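PDB 5AO8: soluble lytic tranglycosilase B3 from Pseudomonas aeruginosa, which probably cleaves the glycan strands of bacterial cell-wall peptidoglycan as a lytic transglycosylase, and here holds a bound sugar ligand and a calcium ion. Local coordinates for residues Trp97-Gly102 with Ser330-Ala335; Asp264-Glu269 with Trp403-Tyr408; Lys274-Trp279 with Glu299-Leu304; Ile366-Gln371 with Pro411-Arg416. All blocks are in the same frame, centred on the assembly; numbering follows the deposited sequence.

Contact 1 of 4, residues Trp97-Gly102 with Ser330-Ala335; sequences WKYLEG and SAYALA. With NAG (2-acetamido-2-deoxy-beta-D-glucopyranose), chain B.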
# COMPACT_ATOMS: atom_id res chain seq x y z
N TRP A 97 -7.65 11.09 6.90
CA TRP A 97 -7.17 12.42 7.23
C TRP A 97 -5.91 12.36 8.10
O TRP A 97 -4.97 13.11 7.86
CB TRP A 97 -8.27 13.21 7.95
CG TRP A 97 -7.72 14.38 8.71
CD1 TRP A 97 -7.40 15.61 8.20
CD2 TRP A 97 -7.42 14.44 10.12
NE1 TRP A 97 -6.92 16.43 9.21
CE2 TRP A 97 -6.93 15.73 10.39
CE3 TRP A 97 -7.53 13.53 11.18
CZ2 TRP A 97 -6.53 16.13 11.67
CZ3 TRP A 97 -7.14 13.92 12.44
CH2 TRP A 97 -6.65 15.21 12.68
N LYS A 98 -5.88 11.48 9.09
CA LYS A 98 -4.76 11.46 10.05
C LYS A 98 -3.56 10.83 9.36
O LYS A 98 -2.46 11.38 9.36
CB LYS A 98 -5.12 10.68 11.33
CG LYS A 98 -3.98 10.61 12.39
CD LYS A 98 -3.58 12.00 12.91
CE LYS A 98 -2.26 11.97 13.67
NZ LYS A 98 -1.09 12.08 12.75
N TYR A 99 -3.80 9.67 8.78
CA TYR A 99 -2.83 8.96 7.98
C TYR A 99 -2.12 9.83 6.94
O TYR A 99 -0.94 9.62 6.67
CB TYR A 99 -3.53 7.83 7.27
CG TYR A 99 -2.62 7.02 6.41
CD1 TYR A 99 -1.84 6.02 6.97
CD2 TYR A 99 -2.56 7.22 5.06
CE1 TYR A 99 -1.02 5.27 6.19
CE2 TYR A 99 -1.74 6.48 4.28
CZ TYR A 99 -0.97 5.49 4.85
OH TYR A 99 -0.13 4.73 4.10
N LEU A 100 -2.84 10.78 6.33
CA LEU A 100 -2.23 11.66 5.33
C LEU A 100 -1.38 12.75 5.98
O LEU A 100 -0.42 13.20 5.38
CB LEU A 100 -3.30 12.29 4.43
CG LEU A 100 -4.01 11.33 3.48
CD1 LEU A 100 -5.16 12.02 2.82
CD2 LEU A 100 -3.04 10.81 2.43
N GLU A 101 -1.69 13.13 7.21
CA GLU A 101 -0.92 14.14 7.93
C GLU A 101 0.40 13.56 8.41
O GLU A 101 1.35 14.28 8.66
CB GLU A 101 -1.74 14.72 9.09
CG GLU A 101 -2.84 15.68 8.59
CD GLU A 101 -3.46 16.54 9.70
OE1 GLU A 101 -3.52 16.08 10.87
OE2 GLU A 101 -3.91 17.68 9.41
N GLY A 102 0.44 12.24 8.54
CA GLY A 102 1.68 11.55 8.80
C GLY A 102 2.49 11.48 7.53
O GLY A 102 3.63 11.91 7.47
N SER A 330 -5.85 2.06 -0.93
CA SER A 330 -6.12 3.32 -1.59
C SER A 330 -5.65 4.54 -0.76
O SER A 330 -5.25 5.54 -1.33
CB SER A 330 -7.61 3.45 -1.90
OG SER A 330 -8.31 3.34 -0.68
N ALA A 331 -5.67 4.46 0.58
CA ALA A 331 -5.13 5.54 1.42
C ALA A 331 -3.64 5.74 1.16
O ALA A 331 -3.15 6.87 1.02
CB ALA A 331 -5.37 5.22 2.88
N TYR A 332 -2.92 4.62 1.10
CA TYR A 332 -1.50 4.61 0.77
C TYR A 332 -1.26 5.15 -0.61
O TYR A 332 -0.37 5.94 -0.76
CB TYR A 332 -0.93 3.20 0.89
CG TYR A 332 0.48 3.00 0.37
CD1 TYR A 332 0.71 2.70 -0.96
CD2 TYR A 332 1.56 3.08 1.22
CE1 TYR A 332 2.01 2.49 -1.45
CE2 TYR A 332 2.87 2.87 0.75
CZ TYR A 332 3.07 2.56 -0.58
OH TYR A 332 4.34 2.33 -1.07
N ALA A 333 -2.02 4.73 -1.60
CA ALA A 333 -1.70 5.17 -2.96
C ALA A 333 -2.01 6.67 -3.12
O ALA A 333 -1.31 7.36 -3.79
CB ALA A 333 -2.43 4.36 -3.99
N LEU A 334 -3.00 7.16 -2.42
CA LEU A 334 -3.29 8.58 -2.40
C LEU A 334 -2.15 9.36 -1.72
O LEU A 334 -1.68 10.35 -2.24
CB LEU A 334 -4.65 8.83 -1.71
CG LEU A 334 -5.17 10.26 -1.64
CD1 LEU A 334 -5.35 10.84 -3.05
CD2 LEU A 334 -6.50 10.37 -0.82
N ALA A 335 -1.71 8.89 -0.56
CA ALA A 335 -0.54 9.45 0.13
C ALA A 335 0.64 9.52 -0.77
O ALA A 335 1.35 10.52 -0.83
CB ALA A 335 -0.20 8.63 1.37
C1 NAG B . 5.74 1.98 6.82
C2 NAG B . 6.21 0.53 6.87
C3 NAG B . 5.90 -0.23 5.58
C4 NAG B . 4.47 0.04 5.10
C5 NAG B . 4.21 1.55 5.11
C6 NAG B . 2.86 2.03 4.59
C7 NAG B . 8.15 -0.26 8.21
C8 NAG B . 9.67 -0.28 8.46
N2 NAG B . 7.62 0.52 7.11
O3 NAG B . 6.08 -1.62 5.77
O4 NAG B . 4.42 -0.55 3.79
O5 NAG B . 4.39 2.02 6.46
O6 NAG B . 2.27 2.91 5.55
O7 NAG B . 7.40 -0.87 8.90

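Contact 2 of 4, residues Asp264-Glu269 with Trp403-Tyr408; sequences DYSLAE and WPADGY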
# COMPACT_ATOMS: atom_id res chain seq x y z
N ASP A 264 -24.36 11.37 -8.79
CA ASP A 264 -24.59 9.99 -8.45
C ASP A 264 -23.34 9.40 -7.77
O ASP A 264 -22.35 9.06 -8.42
CB ASP A 264 -24.96 9.19 -9.70
CG ASP A 264 -25.30 7.77 -9.39
OD1 ASP A 264 -25.46 7.49 -8.18
OD2 ASP A 264 -25.41 6.94 -10.33
N TYR A 265 -23.39 9.29 -6.45
CA TYR A 265 -22.21 8.88 -5.71
C TYR A 265 -21.97 7.36 -5.88
O TYR A 265 -20.92 6.84 -5.50
CB TYR A 265 -22.34 9.32 -4.25
CG TYR A 265 -22.16 10.82 -4.11
CD1 TYR A 265 -20.90 11.38 -4.20
CD2 TYR A 265 -23.24 11.67 -3.92
CE1 TYR A 265 -20.70 12.75 -4.10
CE2 TYR A 265 -23.04 13.05 -3.81
CZ TYR A 265 -21.76 13.58 -3.91
OH TYR A 265 -21.52 14.94 -3.82
N SER A 266 -22.91 6.66 -6.52
CA SER A 266 -22.76 5.22 -6.79
C SER A 266 -21.53 4.93 -7.62
O SER A 266 -20.95 3.85 -7.50
CB SER A 266 -23.96 4.67 -7.54
OG SER A 266 -25.15 5.30 -7.13
N LEU A 267 -21.15 5.87 -8.48
CA LEU A 267 -20.03 5.64 -9.40
C LEU A 267 -18.65 5.87 -8.79
O LEU A 267 -17.63 5.68 -9.46
CB LEU A 267 -20.14 6.52 -10.65
CG LEU A 267 -21.27 6.38 -11.69
CD1 LEU A 267 -21.94 5.00 -11.68
CD2 LEU A 267 -22.24 7.50 -11.46
N ALA A 268 -18.60 6.28 -7.52
CA ALA A 268 -17.35 6.35 -6.77
C ALA A 268 -16.96 4.98 -6.28
O ALA A 268 -17.47 4.51 -5.28
CB ALA A 268 -17.48 7.30 -5.60
N GLU A 269 -16.04 4.33 -6.98
CA GLU A 269 -15.78 2.93 -6.77
C GLU A 269 -14.66 2.49 -7.67
O GLU A 269 -14.78 2.70 -8.88
CB GLU A 269 -17.04 2.10 -7.09
CG GLU A 269 -16.83 0.60 -6.97
CD GLU A 269 -16.48 0.18 -5.55
OE1 GLU A 269 -17.16 0.66 -4.61
OE2 GLU A 269 -15.53 -0.63 -5.39
N TRP A 403 -29.97 9.33 1.90
CA TRP A 403 -28.64 9.90 2.04
C TRP A 403 -27.84 9.68 0.76
O TRP A 403 -28.12 8.76 0.00
CB TRP A 403 -27.88 9.28 3.23
CG TRP A 403 -28.51 9.46 4.60
CD1 TRP A 403 -29.72 10.01 4.90
CD2 TRP A 403 -27.93 9.08 5.85
NE1 TRP A 403 -29.93 9.99 6.26
CE2 TRP A 403 -28.84 9.42 6.86
CE3 TRP A 403 -26.71 8.49 6.20
CZ2 TRP A 403 -28.57 9.20 8.21
CZ3 TRP A 403 -26.44 8.27 7.55
CH2 TRP A 403 -27.36 8.62 8.54
N PRO A 404 -26.84 10.53 0.52
CA PRO A 404 -25.94 10.29 -0.60
C PRO A 404 -25.26 8.96 -0.51
O PRO A 404 -24.73 8.56 0.55
CB PRO A 404 -24.92 11.42 -0.48
CG PRO A 404 -25.68 12.51 0.16
CD PRO A 404 -26.55 11.80 1.18
N ALA A 405 -25.27 8.28 -1.64
CA ALA A 405 -24.82 6.92 -1.72
C ALA A 405 -23.33 6.85 -2.04
O ALA A 405 -22.96 6.29 -3.06
CB ALA A 405 -25.63 6.19 -2.77
N ASP A 406 -22.49 7.41 -1.17
CA ASP A 406 -21.03 7.34 -1.33
C ASP A 406 -20.49 5.96 -0.94
O ASP A 406 -19.45 5.51 -1.43
CB ASP A 406 -20.31 8.45 -0.52
CG ASP A 406 -20.78 8.55 0.92
OD1 ASP A 406 -21.23 7.52 1.49
OD2 ASP A 406 -20.71 9.66 1.49
N GLY A 407 -21.22 5.26 -0.09
CA GLY A 407 -20.79 3.93 0.30
C GLY A 407 -19.68 4.04 1.31
O GLY A 407 -18.83 3.20 1.42
N TYR A 408 -19.72 5.13 2.06
CA TYR A 408 -18.70 5.44 3.02
C TYR A 408 -19.35 5.33 4.37
O TYR A 408 -20.16 6.18 4.73
CB TYR A 408 -18.13 6.85 2.79
CG TYR A 408 -17.08 7.22 3.80
CD1 TYR A 408 -15.86 6.56 3.80
CD2 TYR A 408 -17.29 8.23 4.74
CE1 TYR A 408 -14.88 6.88 4.71
CE2 TYR A 408 -16.32 8.56 5.66
CZ TYR A 408 -15.11 7.87 5.65
OH TYR A 408 -14.09 8.15 6.55

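Contact 3 of 4, residues Lys274-Trp279 with Glu299-Leu304; sequences KPLGEW and EQASLL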
# COMPACT_ATOMS: atom_id res chain seq x y z
N LYS A 274 -14.20 4.77 -16.18
CA LYS A 274 -14.75 5.49 -17.30
C LYS A 274 -13.69 6.40 -17.83
O LYS A 274 -12.84 6.85 -17.09
CB LYS A 274 -15.97 6.32 -16.92
CG LYS A 274 -17.04 5.58 -16.23
CD LYS A 274 -18.17 6.50 -15.82
CE LYS A 274 -19.26 5.68 -15.20
NZ LYS A 274 -19.68 4.59 -16.10
N PRO A 275 -13.76 6.73 -19.11
CA PRO A 275 -12.83 7.71 -19.68
C PRO A 275 -12.95 9.12 -19.08
O PRO A 275 -14.01 9.55 -18.68
CB PRO A 275 -13.22 7.72 -21.15
CG PRO A 275 -13.85 6.38 -21.37
CD PRO A 275 -14.56 6.05 -20.15
N LEU A 276 -11.84 9.83 -19.02
CA LEU A 276 -11.84 11.19 -18.51
C LEU A 276 -12.86 12.08 -19.23
O LEU A 276 -13.41 13.00 -18.63
CB LEU A 276 -10.45 11.81 -18.66
CG LEU A 276 -9.42 11.81 -17.52
CD1 LEU A 276 -9.15 13.21 -17.16
CD2 LEU A 276 -9.83 11.04 -16.29
N GLY A 277 -13.10 11.84 -20.52
CA GLY A 277 -14.02 12.66 -21.29
C GLY A 277 -15.46 12.43 -20.89
O GLY A 277 -16.29 13.33 -20.90
N GLU A 278 -15.75 11.19 -20.53
CA GLU A 278 -17.05 10.78 -20.07
C GLU A 278 -17.37 11.20 -18.62
O GLU A 278 -18.54 11.39 -18.28
CB GLU A 278 -17.15 9.26 -20.24
CG GLU A 278 -18.40 8.61 -19.69
CD GLU A 278 -18.45 7.12 -19.99
OE1 GLU A 278 -17.85 6.69 -21.00
OE2 GLU A 278 -19.10 6.38 -19.20
N TRP A 279 -16.35 11.31 -17.75
CA TRP A 279 -16.55 11.96 -16.46
C TRP A 279 -16.80 13.46 -16.67
O TRP A 279 -17.60 14.03 -15.98
CB TRP A 279 -15.35 11.77 -15.53
CG TRP A 279 -15.11 10.37 -15.04
CD1 TRP A 279 -14.13 9.54 -15.44
CD2 TRP A 279 -15.86 9.67 -14.06
NE1 TRP A 279 -14.22 8.37 -14.76
CE2 TRP A 279 -15.28 8.42 -13.91
CE3 TRP A 279 -16.98 9.99 -13.29
CZ2 TRP A 279 -15.76 7.47 -13.01
CZ3 TRP A 279 -17.46 9.07 -12.41
CH2 TRP A 279 -16.86 7.81 -12.28
N GLU A 299 -8.21 8.42 -21.20
CA GLU A 299 -7.69 7.65 -20.07
C GLU A 299 -8.78 7.11 -19.17
O GLU A 299 -9.69 7.84 -18.77
CB GLU A 299 -6.77 8.52 -19.23
CG GLU A 299 -5.42 8.71 -19.83
CD GLU A 299 -4.51 7.53 -19.56
OE1 GLU A 299 -4.55 6.99 -18.43
OE2 GLU A 299 -3.76 7.15 -20.49
N GLN A 300 -8.71 5.82 -18.87
CA GLN A 300 -9.64 5.22 -17.95
C GLN A 300 -9.43 5.86 -16.58
O GLN A 300 -8.29 6.16 -16.19
CB GLN A 300 -9.45 3.69 -17.90
CG GLN A 300 -9.97 2.94 -19.13
CD GLN A 300 -11.44 3.26 -19.48
OE1 GLN A 300 -11.69 4.18 -20.25
NE2 GLN A 300 -12.39 2.50 -18.93
N ALA A 301 -10.51 6.09 -15.83
CA ALA A 301 -10.38 6.67 -14.52
C ALA A 301 -11.50 6.30 -13.62
O ALA A 301 -12.58 5.97 -14.06
CB ALA A 301 -10.30 8.14 -14.61
N SER A 302 -11.22 6.39 -12.33
CA SER A 302 -12.18 6.07 -11.30
C SER A 302 -12.30 7.22 -10.35
O SER A 302 -11.39 8.01 -10.17
CB SER A 302 -11.74 4.84 -10.52
OG SER A 302 -11.67 3.68 -11.35
N LEU A 303 -13.40 7.24 -9.65
CA LEU A 303 -13.64 8.32 -8.74
C LEU A 303 -13.46 7.88 -7.30
O LEU A 303 -14.05 6.91 -6.85
CB LEU A 303 -15.04 8.85 -8.96
CG LEU A 303 -15.40 9.97 -8.02
CD1 LEU A 303 -14.57 11.23 -8.38
CD2 LEU A 303 -16.88 10.21 -8.16
N LEU A 304 -12.66 8.64 -6.57
CA LEU A 304 -12.29 8.27 -5.20
C LEU A 304 -12.74 9.30 -4.18
O LEU A 304 -12.32 10.44 -4.24
CB LEU A 304 -10.77 8.09 -5.13
CG LEU A 304 -10.13 7.84 -3.77
CD1 LEU A 304 -10.51 6.46 -3.34
CD2 LEU A 304 -8.63 8.05 -3.87

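Contact 4 of 4, residues Ile366-Gln371 with Pro411-Arg416; sequences IELQRQ and PALLDR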
# COMPACT_ATOMS: atom_id res chain seq x y z
N ILE A 366 -17.78 -4.81 11.94
CA ILE A 366 -18.45 -6.09 11.96
C ILE A 366 -19.88 -5.86 12.36
O ILE A 366 -20.77 -6.45 11.79
CB ILE A 366 -17.78 -7.09 12.93
CG1 ILE A 366 -16.59 -7.75 12.24
CG2 ILE A 366 -18.77 -8.17 13.39
CD1 ILE A 366 -15.64 -8.40 13.20
N GLU A 367 -20.10 -5.00 13.35
CA GLU A 367 -21.45 -4.73 13.76
C GLU A 367 -22.26 -4.11 12.61
O GLU A 367 -23.46 -4.37 12.46
CB GLU A 367 -21.49 -3.81 14.97
CG GLU A 367 -22.90 -3.42 15.37
CD GLU A 367 -22.95 -2.71 16.70
OE1 GLU A 367 -22.58 -3.33 17.72
OE2 GLU A 367 -23.35 -1.52 16.71
N LEU A 368 -21.60 -3.27 11.81
CA LEU A 368 -22.27 -2.57 10.71
C LEU A 368 -22.68 -3.59 9.68
O LEU A 368 -23.76 -3.50 9.11
CB LEU A 368 -21.36 -1.50 10.08
CG LEU A 368 -21.69 -0.98 8.68
CD1 LEU A 368 -22.74 0.02 8.85
CD2 LEU A 368 -20.50 -0.41 7.90
N GLN A 369 -21.81 -4.56 9.42
CA GLN A 369 -22.10 -5.57 8.43
C GLN A 369 -23.26 -6.40 8.89
O GLN A 369 -24.09 -6.83 8.08
CB GLN A 369 -20.90 -6.46 8.19
CG GLN A 369 -19.91 -5.91 7.15
CD GLN A 369 -18.59 -6.66 7.14
OE1 GLN A 369 -18.14 -7.12 8.18
NE2 GLN A 369 -17.98 -6.80 5.95
N ARG A 370 -23.35 -6.61 10.19
CA ARG A 370 -24.42 -7.42 10.71
C ARG A 370 -25.72 -6.63 10.60
O ARG A 370 -26.71 -7.18 10.15
CB ARG A 370 -24.15 -7.86 12.15
CG ARG A 370 -23.02 -8.90 12.27
CD ARG A 370 -22.74 -9.29 13.68
NE ARG A 370 -21.69 -10.27 13.76
CZ ARG A 370 -20.91 -10.42 14.83
NH1 ARG A 370 -21.09 -9.66 15.90
NH2 ARG A 370 -19.94 -11.31 14.82
N GLN A 371 -25.71 -5.35 10.97
CA GLN A 371 -26.91 -4.53 10.88
C GLN A 371 -27.38 -4.37 9.42
O GLN A 371 -28.58 -4.19 9.15
CB GLN A 371 -26.69 -3.14 11.48
CG GLN A 371 -26.18 -3.11 12.90
CD GLN A 371 -27.16 -3.57 13.92
OE1 GLN A 371 -28.28 -3.96 13.60
NE2 GLN A 371 -26.74 -3.53 15.18
N PRO A 411 -19.88 6.80 11.57
CA PRO A 411 -20.53 6.53 12.87
C PRO A 411 -22.05 6.86 12.87
O PRO A 411 -22.80 6.12 13.48
CB PRO A 411 -19.75 7.44 13.83
CG PRO A 411 -18.38 7.60 13.17
CD PRO A 411 -18.61 7.53 11.70
N ALA A 412 -22.47 7.93 12.17
CA ALA A 412 -23.88 8.36 12.08
C ALA A 412 -24.80 7.30 11.43
O ALA A 412 -25.94 7.10 11.89
CB ALA A 412 -23.97 9.68 11.30
N LEU A 413 -24.30 6.62 10.40
CA LEU A 413 -25.03 5.51 9.78
C LEU A 413 -25.20 4.35 10.74
O LEU A 413 -26.25 3.69 10.74
CB LEU A 413 -24.31 5.04 8.53
CG LEU A 413 -24.86 3.83 7.79
CD1 LEU A 413 -26.12 4.19 7.07
CD2 LEU A 413 -23.85 3.29 6.81
N LEU A 414 -24.17 4.07 11.54
CA LEU A 414 -24.28 2.97 12.51
C LEU A 414 -25.34 3.35 13.58
O LEU A 414 -26.06 2.48 14.08
CB LEU A 414 -22.91 2.63 13.14
CG LEU A 414 -22.78 1.24 13.81
CD1 LEU A 414 -23.14 0.09 12.89
CD2 LEU A 414 -21.38 1.01 14.34
N ASP A 415 -25.50 4.64 13.86
CA ASP A 415 -26.59 5.10 14.73
C ASP A 415 -28.01 4.91 14.14
O ASP A 415 -28.92 4.44 14.83
CB ASP A 415 -26.37 6.57 15.10
CG ASP A 415 -25.11 6.79 15.96
OD1 ASP A 415 -24.58 5.81 16.54
OD2 ASP A 415 -24.67 7.96 16.07
N ARG A 416 -28.22 5.28 12.88
CA ARG A 416 -29.52 5.08 12.21
C ARG A 416 -29.95 3.62 12.21
O ARG A 416 -31.15 3.31 12.15
CB ARG A 416 -29.49 5.55 10.74
CG ARG A 416 -29.62 7.06 10.48
CD ARG A 416 -31.08 7.65 10.51
NE ARG A 416 -31.98 6.99 9.56
CZ ARG A 416 -33.03 7.57 8.99
NH1 ARG A 416 -33.35 8.83 9.27
NH2 ARG A 416 -33.79 6.90 8.14

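Contact 1 of 4, residues Trp97-Gly102 with Ser330-Ala335
Tyr-99 and Leu-100, neighbours on one helix, meet Ala-331, Tyr-332, Leu-334 and Ala-335 on another, the two short axes running 38° apart with a closest approach of 10.0 Å. The close part is apolar, two leucines and the Tyr-99 ring packing on a pair of alanines. Leu-100 sends its CD2 methyl against Ala-335, 3.7 Å from CB, while its other branch, CD1, reaches Leu-334 CD2 at 4.2 Å. Beside this the Tyr-99 ring lies along the turn Ala-331 to Ala-335: its CE2 atom is 3.9 Å from Ala-335 CB, and Ala-331 O, already engaged in its own helix by the N-H of Ala-335, sits at the ring edge. With CG anti to the backbone N (chi1 -179°), Tyr-99 extends straight across the start of the second helix, and its hydroxyl passes beyond the alanines to Tyr-332, where OH lies 3.6 Å from CB and near the plane of the second ring. The looser side begins here, where protein gives way to ligand. Tyr-99 OH makes a weak hydrogen bond to O6 of NAG (3.3 Å), and Tyr-332 CD2 approaches NAG C6 at 3.8 Å. The two tyrosines thus form part of the protein surface that meets the bound sugar in the transglycosylase domain, and the same NAG is hydrogen-bonded to Glu-144 and Gln-206. Arg-94 makes a cation-pi contact with Tyr-99. Met-143 of helix 134-145 packs on Tyr-99, Tyr-332 and Ala-335, helix 318-326 touches Tyr-332 through Ile-323 and Tyr-326, and Trp-353 lies against Leu-100.

Contact 2 of 4, residues Asp264-Glu269 with Trp403-Tyr408
Pro-404 opens the contact by laying its ring alongside the aromatic side chain of Tyr-265, the two pointing the same way, with Pro-404 CB 3.8 Å from Tyr-265 CD2. The tyrosine has CG beside its backbone N (chi1 -73°), which turns the ring along the proline. At Ala-405 the chain makes an inverse gamma turn, and its carbonyl comes up against the backbone of the 3-10 turn 265-267: Ala-405 O is 3.2 Å from the carbonyl carbon C of Tyr-265. This is a junction of two loops, one from the transglycosylase domain and one from the putative peptidoglycan-binding domain, and what joins their backbones is van der Waals contact. Asp-406 follows, its N 3.6 Å from Tyr-265 CB. Its carboxylate turns to other work: OD1 accepts the N-H of Tyr-408 at 2.9 Å, from above the carboxylate plane, in an Asx turn, and also bonds Gln-398, whereas OD2 takes the backbone N-H of His-309. One acid therefore fixes its own loop and ties it to the transglycosylase side. Past Gly-407, held by Gln-398, Tyr-408 closes that turn and bonds Asp-357 through its hydroxyl.

Contact 3 of 4, residues Lys274-Trp279 with Glu299-Leu304
The indole of Trp-279 has the aliphatic chain of Lys-274 on one face, with CD 3.8 Å above the plane and offset toward the rim, while Ala-301 O meets its edge in the ring plane. That edge contact is a hydrogen bond from NE1 to Ala-301 O, 3.0 Å long, which arrives well above the carbonyl plane. The same oxygen takes the N-H of Lys-274 within its carbonyl plane, at 2.9 Å and nearly straight (166°), so two donors grip it from different directions. Farther round the ring, CH2 of Trp-279 lies 3.9 Å from Leu-303 CB. The flat amide of Gln-300, its chain bent at chi2 (-53°), is brought back beside the Pro-275 ring, and OE1 comes to 3.3 Å from Pro-275 CG.

Between the Lys-274/Ala-301 face and the Pro-275/Gln-300 face, the backbones form a short antiparallel ladder: Lys-274 and Ala-301 are a hydrogen-bonded pair, Pro-275 and Gln-300 a non-hydrogen-bonded one. Ala-301 N returns a 2.8 Å bond to Lys-274 O, and Leu-276 N gives one to Glu-299 O. Pro-275 is also the N-cap residue of helix 276-280, so the strand passes directly into a helix whose first turn presents Leu-276 and Trp-279 to the neighbouring strand. Leu-276 CD2 packs on Ala-301 CB; their separation of 3.4 Å is unusually short and its exact value doubtful. Strand 274-275 is an outermost strand of a five-stranded antiparallel sheet; on the far side of strand 300-304 runs strand 313-316, whose Leu-315 touches Leu-276, Trp-279 and Leu-303, and beyond it strand 254-258 adds Phe-255 and Val-257.

Contact 4 of 4, residues Ile366-Gln371 with Pro411-Arg416
Leu-368 and Leu-414 both carry CG anti to the backbone N (chi1 161° and -161°), a setting that swings Leu-368 CD1 to the Leu-413 and Leu-414 methyls and the Leu-414 branches over to the opposite helix. There CD1 of Leu-414 presses on the backbone and base of Leu-368, 3.5 Å from CA and 3.7 Å from CB, the two side chains slanting past one another. Leu-413, one residue earlier, crosses Leu-368 at about a right angle, its CD2 methyl 4.0 Å from Leu-368 CD1. Leu-368 is therefore met by two successive leucines, one at its base and both near its CD1 tip. The helix segments lie at 43° to each other, with axes 10.3 Å apart at the nearest point.

Glu-367 reaches over the second branch of Leu-414 with an extended chain: its OE2 is 4.0 Å from CD2, again roughly at a right angle. The carboxylate's polar partner is Arg-418, which forms a salt bridge with Glu-367 OE2 and another with Asp-415 OD1. Ile-394 of helix 388-401 touches Leu-368 and Leu-413, closing the three-helix core of the putative peptidoglycan-binding domain.

Between the two segments the grip is thus almost wholly dispersive and hydrophobic, made by leucine methyls; the charged link runs through Arg-418, whose two acids sit one on each helix and probably lend the pair added electrostatic cohesion at the border of the apolar core.

Contacts 1 and 3 belong to the transglycosylase domain and contact 4 to the putative peptidoglycan-binding domain, while contact 2 joins the two. Along the chain, contact 3 is nested inside the loops closed by contacts 1 and 2; contact 2 crosses contacts 1 and 4, and contact 4 follows contacts 1 and 3 in series. Contact 2 touches both flanks: Leu-267 O lies 3.6 Å from Trp-279 CH2 of contact 3, and Trp-403 packs on Leu-413 and Arg-416 of contact 4. Contacts 3 and 4, with centres about 31 Å apart, are thus connected through it. Contact 1, beside the sugar, has its centre about 20 Å from that of contact 2, with nearest atoms about 7 Å apart.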